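Local coordinates for protein B-agarase (Agarivorans gilvus, PDB 5Z6P) that probably hydrolyses agarose, as a family 50 glycoside hydrolase with a carbohydrate-binding-like domain, at residues E254-M260 with D423-G429; R263-Y269 with N755-P760; G279-T283 with P611-Y615; G288-L292 with P707-G711. One frame throughout, in Å; residues are numbered along the deposited sequence.

Interaction 1 (E254-M260 with D423-G429); sequences ELAKGPM and DRMLNWG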
loop_
_atom_site.group_PDB
_atom_site.type_symbol
_atom_site.label_atom_id
_atom_site.label_comp_id
_atom_site.label_asym_id
_atom_site.label_seq_id
_atom_site.Cartn_x
_atom_site.Cartn_y
_atom_site.Cartn_z
ATOM N N GLU A 254 -0.507 14.608 28.992
ATOM C CA GLU A 254 0.086 13.281 28.880
ATOM C C GLU A 254 1.477 13.335 28.230
ATOM O O GLU A 254 2.427 12.725 28.719
ATOM C CB GLU A 254 -0.859 12.368 28.097
ATOM C CG GLU A 254 -0.360 10.966 27.851
ATOM C CD GLU A 254 -0.408 10.086 29.086
ATOM O OE1 GLU A 254 -1.014 10.504 30.098
ATOM O OE2 GLU A 254 0.169 8.974 29.042
ATOM N N LEU A 255 1.603 14.086 27.143
ATOM C CA LEU A 255 2.884 14.212 26.439
ATOM C C LEU A 255 3.947 14.885 27.298
ATOM O O LEU A 255 5.136 14.681 27.089
ATOM C CB LEU A 255 2.705 14.978 25.126
ATOM C CG LEU A 255 1.992 14.210 24.010
ATOM C CD1 LEU A 255 1.727 15.104 22.840
ATOM C CD2 LEU A 255 2.837 13.015 23.591
ATOM N N ALA A 256 3.516 15.662 28.290
ATOM C CA ALA A 256 4.451 16.301 29.224
ATOM C C ALA A 256 5.248 15.283 30.058
ATOM O O ALA A 256 6.249 15.631 30.666
ATOM C CB ALA A 256 3.704 17.268 30.146
ATOM N N LYS A 257 4.817 14.027 30.060
ATOM C CA LYS A 257 5.539 12.954 30.740
ATOM C C LYS A 257 6.862 12.588 30.064
ATOM O O LYS A 257 7.631 11.795 30.591
ATOM C CB LYS A 257 4.659 11.712 30.844
ATOM C CG LYS A 257 3.422 11.938 31.701
ATOM C CD LYS A 257 2.570 10.694 31.830
ATOM C CE LYS A 257 1.466 10.918 32.849
ATOM N NZ LYS A 257 0.635 9.716 33.017
ATOM N N GLY A 258 7.125 13.162 28.903
ATOM C CA GLY A 258 8.413 12.990 28.264
ATOM C C GLY A 258 8.483 11.794 27.341
ATOM O O GLY A 258 7.504 11.079 27.177
ATOM N N PRO A 259 9.647 11.582 26.719
ATOM C CA PRO A 259 9.860 10.479 25.776
ATOM C C PRO A 259 9.893 9.120 26.450
ATOM O O PRO A 259 10.162 9.043 27.637
ATOM C CB PRO A 259 11.231 10.807 25.155
ATOM C CG PRO A 259 11.919 11.633 26.191
ATOM C CD PRO A 259 10.820 12.464 26.809
ATOM N N MET A 260 9.610 8.065 25.701
ATOM C CA MET A 260 9.892 6.726 26.176
ATOM C C MET A 260 11.382 6.657 26.444
ATOM O O MET A 260 12.169 7.133 25.641
ATOM C CB MET A 260 9.468 5.668 25.159
ATOM C CG MET A 260 9.923 4.263 25.503
ATOM S SD MET A 260 9.359 3.016 24.341
ATOM C CE MET A 260 7.589 3.039 24.570
ATOM N N ASP A 423 6.946 15.379 19.693
ATOM C CA ASP A 423 6.663 14.983 21.072
ATOM C C ASP A 423 5.961 13.647 21.117
ATOM O O ASP A 423 6.293 12.793 21.922
ATOM C CB ASP A 423 5.784 16.012 21.789
ATOM C CG ASP A 423 6.528 17.267 22.166
ATOM O OD1 ASP A 423 7.773 17.257 22.216
ATOM O OD2 ASP A 423 5.842 18.278 22.427
ATOM N N ARG A 424 4.969 13.491 20.253
ATOM C CA ARG A 424 4.230 12.253 20.133
ATOM C C ARG A 424 5.121 11.063 19.744
ATOM O O ARG A 424 5.063 10.012 20.375
ATOM C CB ARG A 424 3.114 12.394 19.104
ATOM C CG ARG A 424 1.854 13.100 19.570
ATOM C CD ARG A 424 0.941 13.342 18.370
ATOM N NE ARG A 424 -0.386 13.836 18.740
ATOM C CZ ARG A 424 -1.274 14.304 17.872
ATOM N NH1 ARG A 424 -0.967 14.351 16.584
ATOM N NH2 ARG A 424 -2.457 14.739 18.288
ATOM N N MET A 425 5.908 11.217 18.678
ATOM C CA MET A 425 6.723 10.099 18.205
ATOM C C MET A 425 7.651 9.608 19.320
ATOM O O MET A 425 7.753 8.423 19.552
ATOM C CB MET A 425 7.537 10.481 16.966
ATOM C CG MET A 425 6.700 10.929 15.776
ATOM S SD MET A 425 5.345 9.825 15.364
ATOM C CE MET A 425 4.318 10.943 14.435
ATOM N N LEU A 426 8.300 10.536 20.011
ATOM C CA LEU A 426 9.224 10.203 21.079
ATOM C C LEU A 426 8.529 9.611 22.310
ATOM O O LEU A 426 9.100 8.782 23.007
ATOM C CB LEU A 426 10.013 11.447 21.486
ATOM C CG LEU A 426 10.992 11.948 20.438
ATOM C CD1 LEU A 426 11.702 13.215 20.923
ATOM C CD2 LEU A 426 11.972 10.830 20.104
ATOM N N ASN A 427 7.303 10.051 22.570
ATOM C CA ASN A 427 6.515 9.552 23.692
ATOM C C ASN A 427 5.992 8.158 23.385
ATOM O O ASN A 427 5.952 7.301 24.247
ATOM C CB ASN A 427 5.358 10.504 24.000
ATOM C CG ASN A 427 4.443 9.987 25.102
ATOM O OD1 ASN A 427 3.462 9.304 24.839
ATOM N ND2 ASN A 427 4.764 10.326 26.338
ATOM N N TRP A 428 5.613 7.934 22.133
ATOM C CA TRP A 428 5.128 6.637 21.681
ATOM C C TRP A 428 6.262 5.619 21.484
ATOM O O TRP A 428 6.017 4.419 21.338
ATOM C CB TRP A 428 4.347 6.807 20.372
ATOM C CG TRP A 428 3.193 7.768 20.481
ATOM C CD1 TRP A 428 2.702 8.349 21.631
ATOM C CD2 TRP A 428 2.380 8.257 19.411
ATOM N NE1 TRP A 428 1.635 9.166 21.328
ATOM C CE2 TRP A 428 1.417 9.131 19.973
ATOM C CE3 TRP A 428 2.371 8.048 18.025
ATOM C CZ2 TRP A 428 0.457 9.784 19.206
ATOM C CZ3 TRP A 428 1.419 8.706 17.262
ATOM C CH2 TRP A 428 0.471 9.563 17.854
ATOM N N GLY A 429 7.496 6.109 21.471
ATOM C CA GLY A 429 8.659 5.247 21.362
ATOM C C GLY A 429 9.277 5.088 19.978
ATOM O O GLY A 429 10.271 4.382 19.827
HETATM O O HOH W 1 11.556 7.960 22.943
#
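Met260 N donates to Leu426 O at 2.8 Å, near the C-terminal end of helix 413-428. The same carbonyl receives a water that also donates to Met260 O, and a weak bond from Gly429 N. A second direct bond runs the other way, from Asn427 ND2 to Gly258 O at 3.0 Å (N-H...O 150°). The carbonyl lies somewhat out of the Asn427 amide plane. The other end of that amide, OD1, accepts from Lys752 NZ, so both ends are held and its rotation is fixed. Leu255 packs beside this polar group. Its CD2 touches Asn427 CB at 3.6 Å, while CD1 meets Arg424 CG at 3.8 Å. CD2 also touches Arg424 CA, and the Arg424 guanidinium forms salt bridges with Glu251 and Asp741. Pro259 CB rests on Leu426 CB at 3.9 Å. Met260 starts extended, CG anti to its backbone N (chi1 171°), carrying SD to 3.8 Å from Gly429 CA. A bend at chi3 turns CE toward Trp428 O. Gly429 is where the chain leaves the helix, with positive phi. The arrangement is a helix C-terminus covered by the loop that follows another helix, 241-255, with a late helical carbonyl satisfied by that loop.

Interaction 2 (R263-Y269 with N755-P760); sequences RSKFGGY and NQSMYP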
loop_
_atom_site.group_PDB
_atom_site.type_symbol
_atom_site.label_atom_id
_atom_site.label_comp_id
_atom_site.label_asym_id
_atom_site.label_seq_id
_atom_site.Cartn_x
_atom_site.Cartn_y
_atom_site.Cartn_z
ATOM N N ARG A 263 16.640 5.288 25.231
ATOM C CA ARG A 263 17.280 5.625 23.960
ATOM C C ARG A 263 18.506 6.500 24.115
ATOM O O ARG A 263 18.565 7.346 24.993
ATOM C CB ARG A 263 16.297 6.337 23.022
ATOM C CG ARG A 263 15.370 5.414 22.270
ATOM C CD ARG A 263 14.018 5.317 22.950
ATOM N NE ARG A 263 13.095 4.566 22.114
ATOM C CZ ARG A 263 12.826 3.277 22.254
ATOM N NH1 ARG A 263 13.395 2.577 23.227
ATOM N NH2 ARG A 263 11.983 2.688 21.421
ATOM N N SER A 264 19.485 6.300 23.240
ATOM C CA SER A 264 20.578 7.253 23.108
ATOM C C SER A 264 20.066 8.523 22.433
ATOM O O SER A 264 18.905 8.593 22.045
ATOM C CB SER A 264 21.727 6.653 22.312
ATOM O OG SER A 264 21.264 6.143 21.082
ATOM N N LYS A 265 20.928 9.524 22.303
ATOM C CA LYS A 265 20.562 10.766 21.634
ATOM C C LYS A 265 19.869 10.552 20.277
ATOM O O LYS A 265 18.826 11.128 20.005
ATOM C CB LYS A 265 21.804 11.627 21.448
ATOM C CG LYS A 265 21.611 12.823 20.563
ATOM C CD LYS A 265 22.947 13.426 20.248
ATOM C CE LYS A 265 22.815 14.774 19.590
ATOM N NZ LYS A 265 24.164 15.340 19.324
ATOM N N PHE A 266 20.443 9.697 19.450
ATOM C CA PHE A 266 19.944 9.493 18.102
ATOM C C PHE A 266 18.956 8.345 18.016
ATOM O O PHE A 266 18.720 7.826 16.941
ATOM C CB PHE A 266 21.112 9.246 17.139
ATOM C CG PHE A 266 21.854 10.488 16.759
ATOM C CD1 PHE A 266 21.357 11.337 15.781
ATOM C CD2 PHE A 266 23.061 10.798 17.357
ATOM C CE1 PHE A 266 22.049 12.475 15.425
ATOM C CE2 PHE A 266 23.760 11.933 17.005
ATOM C CZ PHE A 266 23.253 12.778 16.038
ATOM N N GLY A 267 18.406 7.931 19.159
ATOM C CA GLY A 267 17.290 7.005 19.176
ATOM C C GLY A 267 17.681 5.552 19.106
ATOM O O GLY A 267 16.838 4.684 18.939
ATOM N N GLY A 268 18.972 5.281 19.225
ATOM C CA GLY A 268 19.436 3.916 19.359
ATOM C C GLY A 268 19.265 3.354 20.762
ATOM O O GLY A 268 18.784 4.037 21.655
ATOM N N TYR A 269 19.681 2.106 20.938
ATOM C CA TYR A 269 19.471 1.349 22.165
ATOM C C TYR A 269 20.595 1.634 23.176
ATOM O O TYR A 269 21.676 1.087 23.079
ATOM C CB TYR A 269 19.396 -0.139 21.820
ATOM C CG TYR A 269 19.126 -1.104 22.957
ATOM C CD1 TYR A 269 18.448 -0.718 24.100
ATOM C CD2 TYR A 269 19.536 -2.426 22.859
ATOM C CE1 TYR A 269 18.189 -1.644 25.127
ATOM C CE2 TYR A 269 19.293 -3.342 23.864
ATOM C CZ TYR A 269 18.622 -2.954 24.993
ATOM O OH TYR A 269 18.396 -3.892 25.979
ATOM N N ASN A 755 7.641 -0.722 20.785
ATOM C CA ASN A 755 8.816 0.122 20.881
ATOM C C ASN A 755 9.591 -0.043 22.191
ATOM O O ASN A 755 10.795 0.181 22.223
ATOM C CB ASN A 755 8.414 1.583 20.689
ATOM C CG ASN A 755 8.079 1.915 19.229
ATOM O OD1 ASN A 755 8.594 1.292 18.308
ATOM N ND2 ASN A 755 7.226 2.904 19.028
ATOM N N GLN A 756 8.899 -0.443 23.256
ATOM C CA GLN A 756 9.553 -0.643 24.543
ATOM C C GLN A 756 10.166 -2.036 24.632
ATOM O O GLN A 756 11.115 -2.250 25.377
ATOM C CB GLN A 756 8.577 -0.424 25.707
ATOM C CG GLN A 756 7.652 -1.600 25.978
ATOM C CD GLN A 756 6.899 -1.491 27.298
ATOM O OE1 GLN A 756 7.343 -0.806 28.216
ATOM N NE2 GLN A 756 5.757 -2.176 27.397
ATOM N N SER A 757 9.645 -2.981 23.861
ATOM C CA SER A 757 10.167 -4.339 23.897
ATOM C C SER A 757 11.204 -4.673 22.806
ATOM O O SER A 757 12.054 -5.522 23.016
ATOM C CB SER A 757 9.006 -5.329 23.826
ATOM O OG SER A 757 8.621 -5.587 22.493
ATOM N N MET A 758 11.125 -4.021 21.647
ATOM C CA MET A 758 11.912 -4.434 20.476
ATOM C C MET A 758 13.425 -4.504 20.699
ATOM O O MET A 758 14.066 -5.452 20.265
ATOM C CB MET A 758 11.643 -3.504 19.276
ATOM C CG MET A 758 12.016 -2.045 19.505
ATOM S SD MET A 758 11.480 -0.957 18.168
ATOM C CE MET A 758 12.235 0.571 18.677
ATOM N N TYR A 759 13.993 -3.502 21.356
ATOM C CA TYR A 759 15.427 -3.459 21.532
ATOM C C TYR A 759 15.940 -4.610 22.408
ATOM O O TYR A 759 16.865 -5.309 22.003
ATOM C CB TYR A 759 15.853 -2.099 22.100
ATOM C CG TYR A 759 16.131 -1.042 21.051
ATOM C CD1 TYR A 759 16.773 -1.365 19.864
ATOM C CD2 TYR A 759 15.751 0.279 21.252
ATOM C CE1 TYR A 759 17.039 -0.378 18.900
ATOM C CE2 TYR A 759 16.012 1.256 20.305
ATOM C CZ TYR A 759 16.658 0.924 19.135
ATOM O OH TYR A 759 16.896 1.901 18.192
ATOM N N PRO A 760 15.350 -4.817 23.602
ATOM C CA PRO A 760 15.841 -5.984 24.340
ATOM C C PRO A 760 15.544 -7.307 23.642
ATOM O O PRO A 760 16.355 -8.219 23.746
ATOM C CB PRO A 760 15.113 -5.891 25.693
ATOM C CG PRO A 760 14.078 -4.844 25.546
ATOM C CD PRO A 760 14.542 -3.934 24.462
#
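Tyr269 and Tyr759 form the centre of a mainly buried loop-to-helix contact. It joins the loop before strand 282-286 to helix 745-762, the last helix of the chain. The catalytic part of this family is a (beta/alpha)8 barrel. The helix packs on strand 299-305, with Met758 against Phe301 and Thr303, consistent with an outer helix of such a barrel. Residues 264-267 of the loop form a type I turn, and Ser264 N also bonds Gly268 O. The two tyrosine rings are almost parallel, with planes 3° apart, but they slide past each other in opposite directions and hardly overlap. Each CB takes the place a stacked ring would fill. Tyr269 CB lies 3.5 Å from the centroid of the Tyr759 ring, and Tyr759 CB lies 3.6 Å from that of Tyr269. These are reciprocal CH-pi contacts, each over the middle of a face. Tyr269 reaches the helix with CG anti to its backbone N (chi1 -178°), which carries its OH to Pro760 CA at 3.7 Å. The far end of Tyr759 is polar. Its OH donates to Gly267 O at 2.9 Å, in the carbonyl plane and on a lone pair. Phe301 N bonds the same hydroxyl, so strand 299-305 also holds the ring in place. Arg263 completes the contact beside Tyr759 CE2, which lies over one face of its guanidinium. Its NH2 is shared between Gly429 O and the helix. The bond to Asn755 O is 2.9 Å long, and NH2 stands 44° out of that carbonyl plane.

Interaction 3 (G279-T283 with P611-Y615); sequences GYFRT and PNHLY
Tyr280 lays one ring face over Asn612. Asn612 CB sits 3.5 Å from the ring centroid and almost on the ring normal, a CH-pi contact. The Asn612 amide continues across the same face, stacked with its plane 14° from that of the ring. This brings ND2 to 3.5 Å from Tyr280 OH, and a water accepting from ND2 also lies by the hydroxyl. The next residue meets the tyrosine differently. Tyr280 turns an edge toward the face of His613, in a T-shaped pair with centroids 5.4 Å apart. His613 NE2 bonds Thr498 O, which fixes how that face is presented. The contact lies beside the short, weakly bonded strand at about 614-615, next to 501-506 in what is probably the (beta/alpha)8 barrel of this family. Strand 282-286 belongs to a hairpin with 289-293, which lies by the starts of the strands, probably on the N-terminal side of the barrel. No direct hydrogen bond joins the two segments. Two waters bridge instead, and both donate to Phe281 O. One is also 2.6 Å from Asn612 O, to which it donates. The other accepts from Leu614 N at 2.9 Å. Leu614 reaches past these waters with CG anti to its carbonyl carbon (chi1 -64°), and CG lies 3.5 Å from Phe281 O. Its CD1 packs on Arg282 CA at 3.9 Å, and Thr283 CG2 lies alongside its two methyls.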
loop_
_atom_site.group_PDB
_atom_site.type_symbol
_atom_site.label_atom_id
_atom_site.label_comp_id
_atom_site.label_asym_id
_atom_site.label_seq_id
_atom_site.Cartn_x
_atom_site.Cartn_y
_atom_site.Cartn_z
ATOM N N GLY A 279 29.833 8.649 13.069
ATOM C CA GLY A 279 29.215 9.957 12.973
ATOM C C GLY A 279 27.981 9.986 12.072
ATOM O O GLY A 279 27.333 11.017 11.956
ATOM N N TYR A 280 27.659 8.864 11.433
ATOM C CA TYR A 280 26.442 8.746 10.611
ATOM C C TYR A 280 25.754 7.406 10.836
ATOM O O TYR A 280 26.389 6.434 11.231
ATOM C CB TYR A 280 26.751 8.902 9.107
ATOM C CG TYR A 280 27.416 10.212 8.771
ATOM C CD1 TYR A 280 28.800 10.341 8.827
ATOM C CD2 TYR A 280 26.670 11.319 8.438
ATOM C CE1 TYR A 280 29.409 11.528 8.548
ATOM C CE2 TYR A 280 27.268 12.517 8.149
ATOM C CZ TYR A 280 28.641 12.620 8.207
ATOM O OH TYR A 280 29.257 13.811 7.928
ATOM N N PHE A 281 24.453 7.355 10.572
ATOM C CA PHE A 281 23.747 6.083 10.574
ATOM C C PHE A 281 24.354 5.147 9.529
ATOM O O PHE A 281 24.647 5.558 8.411
ATOM C CB PHE A 281 22.262 6.277 10.294
ATOM C CG PHE A 281 21.480 6.764 11.470
ATOM C CD1 PHE A 281 20.891 5.863 12.352
ATOM C CD2 PHE A 281 21.314 8.119 11.693
ATOM C CE1 PHE A 281 20.173 6.309 13.432
ATOM C CE2 PHE A 281 20.590 8.566 12.781
ATOM C CZ PHE A 281 20.015 7.654 13.646
ATOM N N ARG A 282 24.527 3.889 9.907
ATOM C CA ARG A 282 25.205 2.912 9.054
ATOM C C ARG A 282 24.680 1.513 9.319
ATOM O O ARG A 282 23.908 1.308 10.248
ATOM C CB ARG A 282 26.716 2.962 9.278
ATOM C CG ARG A 282 27.161 2.551 10.679
ATOM C CD ARG A 282 28.648 2.792 10.883
ATOM N NE ARG A 282 29.097 2.247 12.165
ATOM C CZ ARG A 282 29.475 0.990 12.339
ATOM N NH1 ARG A 282 29.493 0.146 11.316
ATOM N NH2 ARG A 282 29.874 0.588 13.530
ATOM N N THR A 283 25.089 0.552 8.500
ATOM C CA THR A 283 24.669 -0.817 8.717
ATOM C C THR A 283 25.827 -1.632 9.311
ATOM O O THR A 283 26.988 -1.262 9.177
ATOM C CB THR A 283 24.173 -1.476 7.417
ATOM O OG1 THR A 283 25.284 -1.716 6.547
ATOM C CG2 THR A 283 23.146 -0.575 6.705
ATOM N N PRO A 611 28.131 11.268 0.442
ATOM C CA PRO A 611 28.868 10.009 0.504
ATOM C C PRO A 611 28.703 9.264 1.825
ATOM O O PRO A 611 29.060 8.100 1.890
ATOM C CB PRO A 611 30.328 10.448 0.306
ATOM C CG PRO A 611 30.374 11.830 0.808
ATOM C CD PRO A 611 29.028 12.434 0.504
ATOM N N ASN A 612 28.158 9.920 2.840
ATOM C CA ASN A 612 28.086 9.359 4.190
ATOM C C ASN A 612 26.710 8.805 4.559
ATOM O O ASN A 612 26.525 8.246 5.635
ATOM C CB ASN A 612 28.474 10.428 5.210
ATOM C CG ASN A 612 29.896 10.891 5.051
ATOM O OD1 ASN A 612 30.811 10.084 5.020
ATOM N ND2 ASN A 612 30.085 12.193 4.931
ATOM N N HIS A 613 25.734 9.003 3.682
ATOM C CA HIS A 613 24.359 8.674 4.021
ATOM C C HIS A 613 23.892 7.420 3.301
ATOM O O HIS A 613 24.212 7.206 2.134
ATOM C CB HIS A 613 23.429 9.835 3.690
ATOM C CG HIS A 613 23.522 10.985 4.641
ATOM N ND1 HIS A 613 24.478 11.966 4.530
ATOM C CD2 HIS A 613 22.764 11.317 5.715
ATOM C CE1 HIS A 613 24.312 12.853 5.495
ATOM N NE2 HIS A 613 23.275 12.484 6.226
ATOM N N LEU A 614 23.109 6.614 4.006
ATOM C CA LEU A 614 22.597 5.365 3.493
ATOM C C LEU A 614 21.646 5.554 2.320
ATOM O O LEU A 614 20.761 6.411 2.338
ATOM C CB LEU A 614 21.893 4.590 4.615
ATOM C CG LEU A 614 22.810 4.141 5.765
ATOM C CD1 LEU A 614 22.029 3.427 6.850
ATOM C CD2 LEU A 614 23.926 3.245 5.265
ATOM N N TYR A 615 21.858 4.752 1.291
ATOM C CA TYR A 615 20.951 4.701 0.160
ATOM C C TYR A 615 20.039 3.490 0.357
ATOM O O TYR A 615 20.502 2.347 0.402
ATOM C CB TYR A 615 21.741 4.632 -1.154
ATOM C CG TYR A 615 20.924 4.308 -2.380
ATOM C CD1 TYR A 615 19.620 4.759 -2.527
ATOM C CD2 TYR A 615 21.468 3.538 -3.398
ATOM C CE1 TYR A 615 18.877 4.446 -3.665
ATOM C CE2 TYR A 615 20.751 3.226 -4.516
ATOM C CZ TYR A 615 19.451 3.675 -4.653
ATOM O OH TYR A 615 18.765 3.339 -5.789
HETATM O O HOH W 2 28.294 14.475 4.861
HETATM O O HOH W 3 23.011 7.421 6.755
HETATM O O HOH W 4 26.650 5.949 6.842
#

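Interaction 4 (G288-L292 with P707-G711); sequences GKWSL and PYFVG
Val710 packs against Ser291 and Leu292 where two strands of a mixed sheet come together. Strands 289-293 and 709-714 both bond to strand 299-305, which lies between them in the sheet order. Their short axes still approach to 6.0 Å at an angle of 25°, consistent with a strongly twisted or curled sheet. Strands 299-305 and 709-714 run parallel, probably as part of the (beta/alpha)8 barrel. The buried end is close-fitting. Val710 CG1 lies anti to its own carbonyl carbon (chi1 -63°) and presses on Ser291 CA at 3.6 Å. The other methyl, CG2, meets Leu292 CD1 at 3.7 Å, with the two side chains nearly at right angles. Trp290 CB is a looser neighbour of CG1. Toward the start of both segments the contact opens out, and the residues there are partly exposed. Lys289 crosses Pro707 at about a right angle, CG to CB at 3.9 Å, while the amine runs away to Arg762 O. The Trp290 indole meets Tyr708 rim to rim, CD1 to CD1 at 3.7 Å, with neither ring over the face of the other. Its NE1 bonds Asp661 OD1, and Lys285 makes a cation-pi contact with the ring. A single direct hydrogen bond links the two segments, at this more open end: Trp290 N donates to Pro707 O at 3.0 Å, nearly along the C=O axis.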
loop_
_atom_site.group_PDB
_atom_site.type_symbol
_atom_site.label_atom_id
_atom_site.label_comp_id
_atom_site.label_asym_id
_atom_site.label_seq_id
_atom_site.Cartn_x
_atom_site.Cartn_y
_atom_site.Cartn_z
ATOM N N GLY A 288 25.388 -11.918 14.513
ATOM C CA GLY A 288 24.747 -12.662 13.442
ATOM C C GLY A 288 23.459 -12.088 12.860
ATOM O O GLY A 288 22.854 -12.696 11.978
ATOM N N LYS A 289 23.017 -10.935 13.344
ATOM C CA LYS A 289 21.867 -10.266 12.736
ATOM C C LYS A 289 22.299 -8.980 12.022
ATOM O O LYS A 289 23.291 -8.361 12.382
ATOM C CB LYS A 289 20.798 -9.929 13.780
ATOM C CG LYS A 289 20.244 -11.107 14.570
ATOM C CD LYS A 289 19.364 -10.593 15.710
ATOM C CE LYS A 289 18.795 -11.706 16.565
ATOM N NZ LYS A 289 17.740 -11.192 17.495
ATOM N N TRP A 290 21.550 -8.576 11.009
ATOM C CA TRP A 290 21.746 -7.259 10.454
ATOM C C TRP A 290 21.223 -6.217 11.416
ATOM O O TRP A 290 20.270 -6.446 12.143
ATOM C CB TRP A 290 21.053 -7.128 9.096
ATOM C CG TRP A 290 21.863 -7.738 7.990
ATOM C CD1 TRP A 290 21.622 -8.915 7.341
ATOM C CD2 TRP A 290 23.068 -7.206 7.428
ATOM N NE1 TRP A 290 22.599 -9.140 6.397
ATOM C CE2 TRP A 290 23.497 -8.109 6.432
ATOM C CE3 TRP A 290 23.820 -6.055 7.667
ATOM C CZ2 TRP A 290 24.644 -7.888 5.674
ATOM C CZ3 TRP A 290 24.960 -5.843 6.911
ATOM C CH2 TRP A 290 25.362 -6.757 5.928
ATOM N N SER A 291 21.846 -5.056 11.404
ATOM C CA SER A 291 21.428 -3.981 12.259
ATOM C C SER A 291 21.768 -2.654 11.618
ATOM O O SER A 291 22.689 -2.568 10.812
ATOM C CB SER A 291 22.104 -4.090 13.628
ATOM O OG SER A 291 21.647 -3.080 14.510
ATOM N N LEU A 292 21.019 -1.624 11.980
ATOM C CA LEU A 292 21.503 -0.269 11.804
ATOM C C LEU A 292 22.342 0.104 13.046
ATOM O O LEU A 292 22.209 -0.512 14.111
ATOM C CB LEU A 292 20.342 0.706 11.599
ATOM C CG LEU A 292 19.594 0.651 10.248
ATOM C CD1 LEU A 292 18.216 1.304 10.316
ATOM C CD2 LEU A 292 20.418 1.310 9.173
ATOM N N PRO A 707 15.990 -11.599 11.074
ATOM C CA PRO A 707 17.351 -11.091 11.242
ATOM C C PRO A 707 17.874 -10.294 10.035
ATOM O O PRO A 707 18.998 -9.822 10.091
ATOM C CB PRO A 707 18.171 -12.368 11.457
ATOM C CG PRO A 707 17.421 -13.416 10.711
ATOM C CD PRO A 707 15.963 -13.051 10.802
ATOM N N TYR A 708 17.085 -10.131 8.980
ATOM C CA TYR A 708 17.536 -9.308 7.857
ATOM C C TYR A 708 16.913 -7.929 7.874
ATOM O O TYR A 708 17.271 -7.066 7.069
ATOM C CB TYR A 708 17.240 -10.004 6.529
ATOM C CG TYR A 708 17.948 -11.318 6.450
ATOM C CD1 TYR A 708 19.258 -11.384 6.013
ATOM C CD2 TYR A 708 17.323 -12.488 6.856
ATOM C CE1 TYR A 708 19.927 -12.584 5.957
ATOM C CE2 TYR A 708 17.980 -13.694 6.809
ATOM C CZ TYR A 708 19.288 -13.734 6.354
ATOM O OH TYR A 708 19.956 -14.926 6.299
ATOM N N PHE A 709 15.996 -7.701 8.807
ATOM C CA PHE A 709 15.307 -6.425 8.833
ATOM C C PHE A 709 15.776 -5.503 9.948
ATOM O O PHE A 709 16.056 -5.928 11.082
ATOM C CB PHE A 709 13.802 -6.654 8.913
ATOM C CG PHE A 709 13.175 -6.865 7.575
ATOM C CD1 PHE A 709 13.186 -8.114 6.983
ATOM C CD2 PHE A 709 12.605 -5.803 6.897
ATOM C CE1 PHE A 709 12.631 -8.304 5.743
ATOM C CE2 PHE A 709 12.060 -5.974 5.659
ATOM C CZ PHE A 709 12.064 -7.223 5.071
ATOM N N VAL A 710 15.883 -4.229 9.599
ATOM C CA VAL A 710 16.439 -3.255 10.509
ATOM C C VAL A 710 15.412 -2.179 10.833
ATOM O O VAL A 710 15.721 -1.199 11.489
ATOM C CB VAL A 710 17.730 -2.623 9.929
ATOM C CG1 VAL A 710 18.808 -3.714 9.742
ATOM C CG2 VAL A 710 17.456 -1.881 8.602
ATOM N N GLY A 711 14.190 -2.376 10.372
ATOM C CA GLY A 711 13.134 -1.412 10.633
ATOM C C GLY A 711 11.836 -1.696 9.902
ATOM O O GLY A 711 11.783 -2.575 9.039
#

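The four contacts join residues 254-292 to later parts of the chain. Their first segments follow in order 1, 2, 3, 4; the second ones run 423-429, 611-615, 707-711, 755-760, so interactions 3 and 4 nest inside the loop closed by interaction 2. Interactions 1 and 2 have centres 13 Å apart and share a border, where Asn755 ND2 probably bonds Trp428 O. Interactions 3 and 4 have centres about 15 Å apart and meet through the hairpin of strands 282-286 and 289-293, with Leu614 against Leu292. Interactions 1 and 3 lie about 27 Å apart, centre to centre. Interactions 2, 3 and 4 tie the chain together on the same side of its centre.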